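Local coordinates for putative uncharacterized protein TCIL3000_10_9440 (Trypanosoma congolense, PDB 5KMX) that is an insect-stage surface antigen of unknown function, related to PSSA-2 of Trypanosoma brucei, whose bilobed ectodomain may serve as part of a sensor, at residues 66-70 / 71-75; 170-174 / 175-179. All coordinates share one frame; numbering follows the deposited sequence.

Overall arrangement
Both contacts are local, and they follow one another along the chain without nesting or crossing. After strand 53-63 the chain reaches contact 1 (66-70 / 71-75), where the short strand 68-69 folds back on strand 72-79 through a tight turn. Strand 72-79 pairs next with strand 85-100, which in turn runs beside the long strand 145-165. That strand also pairs with strand 169-172, most of which lies in the first segment of contact 2 (170-174 / 175-179), a turn that leads the chain out of the sheet. The same large sheet thus carries both, at centres about 20 Å apart and with nearest atoms about 8 Å apart, and R87 of strand 85-100 has partners in each.

Contact 1 of 2, residues 66-70 / 71-75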
loop_
_atom_site.group_PDB
_atom_site.type_symbol
_atom_site.label_atom_id
_atom_site.label_comp_id
_atom_site.label_asym_id
_atom_site.label_seq_id
_atom_site.Cartn_x
_atom_site.Cartn_y
_atom_site.Cartn_z
ATOM N N LYS A 66 -2.194 -22.412 4.182
ATOM C CA LYS A 66 -3.307 -22.523 5.117
ATOM C C LYS A 66 -3.641 -21.172 5.744
ATOM O O LYS A 66 -4.612 -21.051 6.489
ATOM C CB LYS A 66 -2.984 -23.547 6.203
ATOM C CG LYS A 66 -2.776 -24.954 5.668
ATOM C CD LYS A 66 -2.218 -25.881 6.735
ATOM C CE LYS A 66 -1.794 -27.217 6.145
ATOM N NZ LYS A 66 -2.928 -27.954 5.527
ATOM N N ASP A 67 -2.835 -20.157 5.439
ATOM C CA ASP A 67 -3.112 -18.800 5.907
ATOM C C ASP A 67 -4.235 -18.155 5.096
ATOM O O ASP A 67 -4.691 -17.058 5.422
ATOM C CB ASP A 67 -1.849 -17.929 5.846
ATOM C CG ASP A 67 -1.199 -17.925 4.475
ATOM O OD1 ASP A 67 -1.785 -18.492 3.531
ATOM O OD2 ASP A 67 -0.100 -17.347 4.339
ATOM N N VAL A 68 -4.678 -18.843 4.045
ATOM C CA VAL A 68 -5.792 -18.377 3.229
ATOM C C VAL A 68 -7.060 -19.157 3.568
ATOM O O VAL A 68 -7.051 -20.389 3.609
ATOM C CB VAL A 68 -5.496 -18.523 1.726
ATOM C CG1 VAL A 68 -6.703 -18.098 0.899
ATOM C CG2 VAL A 68 -4.278 -17.698 1.344
ATOM N N THR A 69 -8.148 -18.431 3.802
ATOM C CA THR A 69 -9.439 -19.046 4.077
ATOM C C THR A 69 -10.567 -18.199 3.501
ATOM O O THR A 69 -10.797 -17.072 3.943
ATOM C CB THR A 69 -9.678 -19.232 5.588
ATOM O OG1 THR A 69 -8.663 -20.079 6.140
ATOM C CG2 THR A 69 -11.044 -19.852 5.842
ATOM N N ASP A 70 -11.267 -18.753 2.516
ATOM C CA ASP A 70 -12.422 -18.093 1.916
ATOM C C ASP A 70 -12.045 -16.724 1.341
ATOM O O ASP A 70 -12.805 -15.761 1.446
ATOM C CB ASP A 70 -13.544 -17.955 2.953
ATOM C CG ASP A 70 -14.875 -17.560 2.335
ATOM O OD1 ASP A 70 -15.013 -17.651 1.096
ATOM O OD2 ASP A 70 -15.786 -17.162 3.091
ATOM N N GLY A 71 -10.861 -16.648 0.743
ATOM C CA GLY A 71 -10.435 -15.457 0.029
ATOM C C GLY A 71 -9.743 -14.404 0.875
ATOM O O GLY A 71 -9.421 -13.326 0.370
ATOM N N ARG A 72 -9.517 -14.704 2.151
ATOM C CA ARG A 72 -8.834 -13.773 3.050
ATOM C C ARG A 72 -7.521 -14.333 3.588
ATOM O O ARG A 72 -7.436 -15.503 3.963
ATOM C CB ARG A 72 -9.740 -13.394 4.220
ATOM C CG ARG A 72 -10.741 -12.301 3.888
ATOM C CD ARG A 72 -12.092 -12.867 3.506
ATOM N NE ARG A 72 -12.956 -12.992 4.675
ATOM C CZ ARG A 72 -13.886 -13.929 4.835
ATOM N NH1 ARG A 72 -14.615 -13.946 5.940
ATOM N NH2 ARG A 72 -14.087 -14.853 3.905
ATOM N N LEU A 73 -6.509 -13.474 3.627
ATOM C CA LEU A 73 -5.190 -13.830 4.132
ATOM C C LEU A 73 -5.030 -13.382 5.580
ATOM O O LEU A 73 -5.051 -12.187 5.869
ATOM C CB LEU A 73 -4.101 -13.197 3.262
ATOM C CG LEU A 73 -2.650 -13.345 3.732
ATOM C CD1 LEU A 73 -2.148 -14.763 3.508
ATOM C CD2 LEU A 73 -1.764 -12.334 3.028
ATOM N N THR A 74 -4.872 -14.342 6.486
ATOM C CA THR A 74 -4.609 -14.034 7.887
ATOM C C THR A 74 -3.108 -14.061 8.156
ATOM O O THR A 74 -2.435 -15.050 7.861
ATOM C CB THR A 74 -5.308 -15.024 8.835
ATOM O OG1 THR A 74 -6.705 -15.087 8.525
ATOM C CG2 THR A 74 -5.134 -14.587 10.284
ATOM N N VAL A 75 -2.597 -12.970 8.718
ATOM C CA VAL A 75 -1.186 -12.868 9.074
ATOM C C VAL A 75 -1.037 -12.609 10.567
ATOM O O VAL A 75 -1.656 -11.694 11.111
ATOM C CB VAL A 75 -0.479 -11.742 8.294
ATOM C CG1 VAL A 75 0.977 -11.620 8.735
ATOM C CG2 VAL A 75 -0.566 -11.995 6.794
#
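D70 and R72 meet at the turn, where the guanidinium NH2 takes two acceptors of one residue. It bonds the carbonyl O of D70 at 2.9 Å, with this oxygen in the guanidinium plane although NH2 stands above the plane of the carbonyl. It also makes a salt bridge to OD2 of D70 at 3.0 Å, weak as a hydrogen bond, with 143° at the hydrogen; the carboxylate and guanidinium planes stand 68° apart. Bends at chi2 and chi3 bring the guanidinium back alongside D70.

Backbone bonds hold the two arms. T74 N donates to D67 O at 2.9 Å, and T69 and R72 bond each other in both directions, T69 N to R72 O at 3.0 Å and R72 N to T69 O at 3.2 Å.

Apolar contact lies on the side of V68 and L73, where V68 CG2 and L73 CD1 are 4.2 Å apart. The carboxylate of D67 runs alongside L73, its OD2 3.4 Å from the CD1 methyl, a van der Waals contact.

The arrangement is an antiparallel beta hairpin with a two-residue loop, a type I' turn from T69 to R72 whose central residues D70 and G71 both have positive phi; strand 85-100 pairs with its longer arm.

Contact 2 of 2, residues 170-174 / 175-179; sequences YRESD and KYQSA
S173 faces Y176 across a turn of the chain and accepts its backbone N-H through the side-chain hydroxyl. The Y176 N to S173 OG bond is 2.9 Å long and fairly straight, 159° at the hydrogen. With OG swung anti to its own backbone N (chi1 175°), the hydroxyl reaches forward to the amide three residues on, and it has a second partner in the carboxylate of E205. The same oxygen lies 3.4 Å from Y176 CB and 3.7 Å from CD2, at the edge of the ring and near its plane.

Close polar approach without bonding marks Q177. Its chain, bent at chi2 (-67°), folds back so that OE1 is modelled 3.0 Å from the carbonyl O of S173; two acceptors so close make the assigned orientation of this amide doubtful. As modelled, NE2 makes a weak hydrogen bond to D185.

A salt bridge of 2.9 Å between R171 NH2 and D174 OD2 ties the strand to the turn.

This turn carries the chain off the end of strand 169-172. S173 and Y176 pack on V161 of strand 145-165, while Y176 extends to helix 208-216, touching I210 and hydrogen-bonding Q214 through its hydroxyl, with F183 edge-to-face against its ring.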
loop_
_atom_site.group_PDB
_atom_site.type_symbol
_atom_site.label_atom_id
_atom_site.label_comp_id
_atom_site.label_asym_id
_atom_site.label_seq_id
_atom_site.Cartn_x
_atom_site.Cartn_y
_atom_site.Cartn_z
ATOM N N TYR A 170 6.200 -1.244 21.005
ATOM C CA TYR A 170 5.343 -0.820 19.905
ATOM C C TYR A 170 4.034 -1.599 19.907
ATOM O O TYR A 170 3.867 -2.569 20.646
ATOM C CB TYR A 170 6.058 -0.993 18.562
ATOM C CG TYR A 170 7.283 -0.120 18.412
ATOM C CD1 TYR A 170 7.188 1.158 17.880
ATOM C CD2 TYR A 170 8.535 -0.573 18.805
ATOM C CE1 TYR A 170 8.302 1.962 17.745
ATOM C CE2 TYR A 170 9.658 0.223 18.669
ATOM C CZ TYR A 170 9.535 1.491 18.140
ATOM O OH TYR A 170 10.649 2.287 18.005
ATOM N N ARG A 171 3.113 -1.157 19.062
ATOM C CA ARG A 171 1.774 -1.721 18.989
ATOM C C ARG A 171 1.176 -1.271 17.664
ATOM O O ARG A 171 1.472 -0.167 17.205
ATOM C CB ARG A 171 0.940 -1.260 20.188
ATOM C CG ARG A 171 -0.566 -1.427 20.056
ATOM C CD ARG A 171 -1.278 -0.690 21.180
ATOM N NE ARG A 171 -2.551 -0.119 20.740
ATOM C CZ ARG A 171 -3.077 1.010 21.211
ATOM N NH1 ARG A 171 -2.446 1.715 22.143
ATOM N NH2 ARG A 171 -4.238 1.442 20.742
ATOM N N GLU A 172 0.356 -2.112 17.039
ATOM C CA GLU A 172 -0.144 -1.803 15.702
ATOM C C GLU A 172 -0.910 -0.485 15.711
ATOM O O GLU A 172 -1.715 -0.220 16.606
ATOM C CB GLU A 172 -1.023 -2.938 15.155
ATOM C CG GLU A 172 -2.469 -2.975 15.646
ATOM C CD GLU A 172 -3.322 -3.947 14.844
ATOM O OE1 GLU A 172 -3.958 -4.832 15.459
ATOM O OE2 GLU A 172 -3.360 -3.825 13.598
ATOM N N SER A 173 -0.631 0.345 14.714
ATOM C CA SER A 173 -1.218 1.672 14.630
ATOM C C SER A 173 -2.704 1.604 14.307
ATOM O O SER A 173 -3.114 0.925 13.366
ATOM C CB SER A 173 -0.493 2.503 13.571
ATOM O OG SER A 173 -1.126 3.756 13.386
ATOM N N ASP A 174 -3.506 2.314 15.092
ATOM C CA ASP A 174 -4.937 2.399 14.840
ATOM C C ASP A 174 -5.215 3.302 13.645
ATOM O O ASP A 174 -6.024 2.970 12.779
ATOM C CB ASP A 174 -5.671 2.925 16.076
ATOM C CG ASP A 174 -5.703 1.918 17.210
ATOM O OD1 ASP A 174 -5.832 0.707 16.934
ATOM O OD2 ASP A 174 -5.600 2.341 18.381
ATOM N N LYS A 175 -4.530 4.439 13.598
ATOM C CA LYS A 175 -4.762 5.428 12.551
ATOM C C LYS A 175 -4.189 4.983 11.207
ATOM O O LYS A 175 -4.821 5.173 10.169
ATOM C CB LYS A 175 -4.163 6.779 12.958
ATOM C CG LYS A 175 -4.767 7.374 14.229
ATOM C CD LYS A 175 -6.251 7.685 14.068
ATOM C CE LYS A 175 -7.071 7.233 15.266
ATOM N NZ LYS A 175 -8.430 6.776 14.866
ATOM N N TYR A 176 -2.997 4.392 11.232
ATOM C CA TYR A 176 -2.363 3.891 10.015
ATOM C C TYR A 176 -2.555 2.387 9.868
ATOM O O TYR A 176 -1.736 1.601 10.339
ATOM C CB TYR A 176 -0.870 4.216 10.006
ATOM C CG TYR A 176 -0.567 5.688 9.906
ATOM C CD1 TYR A 176 -0.706 6.363 8.701
ATOM C CD2 TYR A 176 -0.136 6.403 11.012
ATOM C CE1 TYR A 176 -0.428 7.711 8.601
ATOM C CE2 TYR A 176 0.146 7.751 10.923
ATOM C CZ TYR A 176 -0.002 8.400 9.716
ATOM O OH TYR A 176 0.277 9.744 9.622
ATOM N N GLN A 177 -3.639 1.992 9.208
ATOM C CA GLN A 177 -3.894 0.582 8.937
ATOM C C GLN A 177 -3.032 0.088 7.775
ATOM O O GLN A 177 -2.943 -1.114 7.521
ATOM C CB GLN A 177 -5.375 0.359 8.637
ATOM C CG GLN A 177 -6.274 0.490 9.857
ATOM C CD GLN A 177 -6.038 -0.613 10.876
ATOM O OE1 GLN A 177 -5.320 -0.425 11.859
ATOM N NE2 GLN A 177 -6.646 -1.772 10.646
ATOM N N SER A 178 -2.404 1.029 7.076
ATOM C CA SER A 178 -1.458 0.710 6.012
ATOM C C SER A 178 -0.388 1.795 5.919
ATOM O O SER A 178 -0.535 2.871 6.500
ATOM C CB SER A 178 -2.176 0.563 4.671
ATOM O OG SER A 178 -1.243 0.395 3.616
ATOM N N ALA A 179 0.684 1.510 5.186
ATOM C CA ALA A 179 1.754 2.481 4.981
ATOM C C ALA A 179 1.462 3.360 3.769
ATOM O O ALA A 179 2.048 4.429 3.614
ATOM C CB ALA A 179 3.087 1.774 4.809
#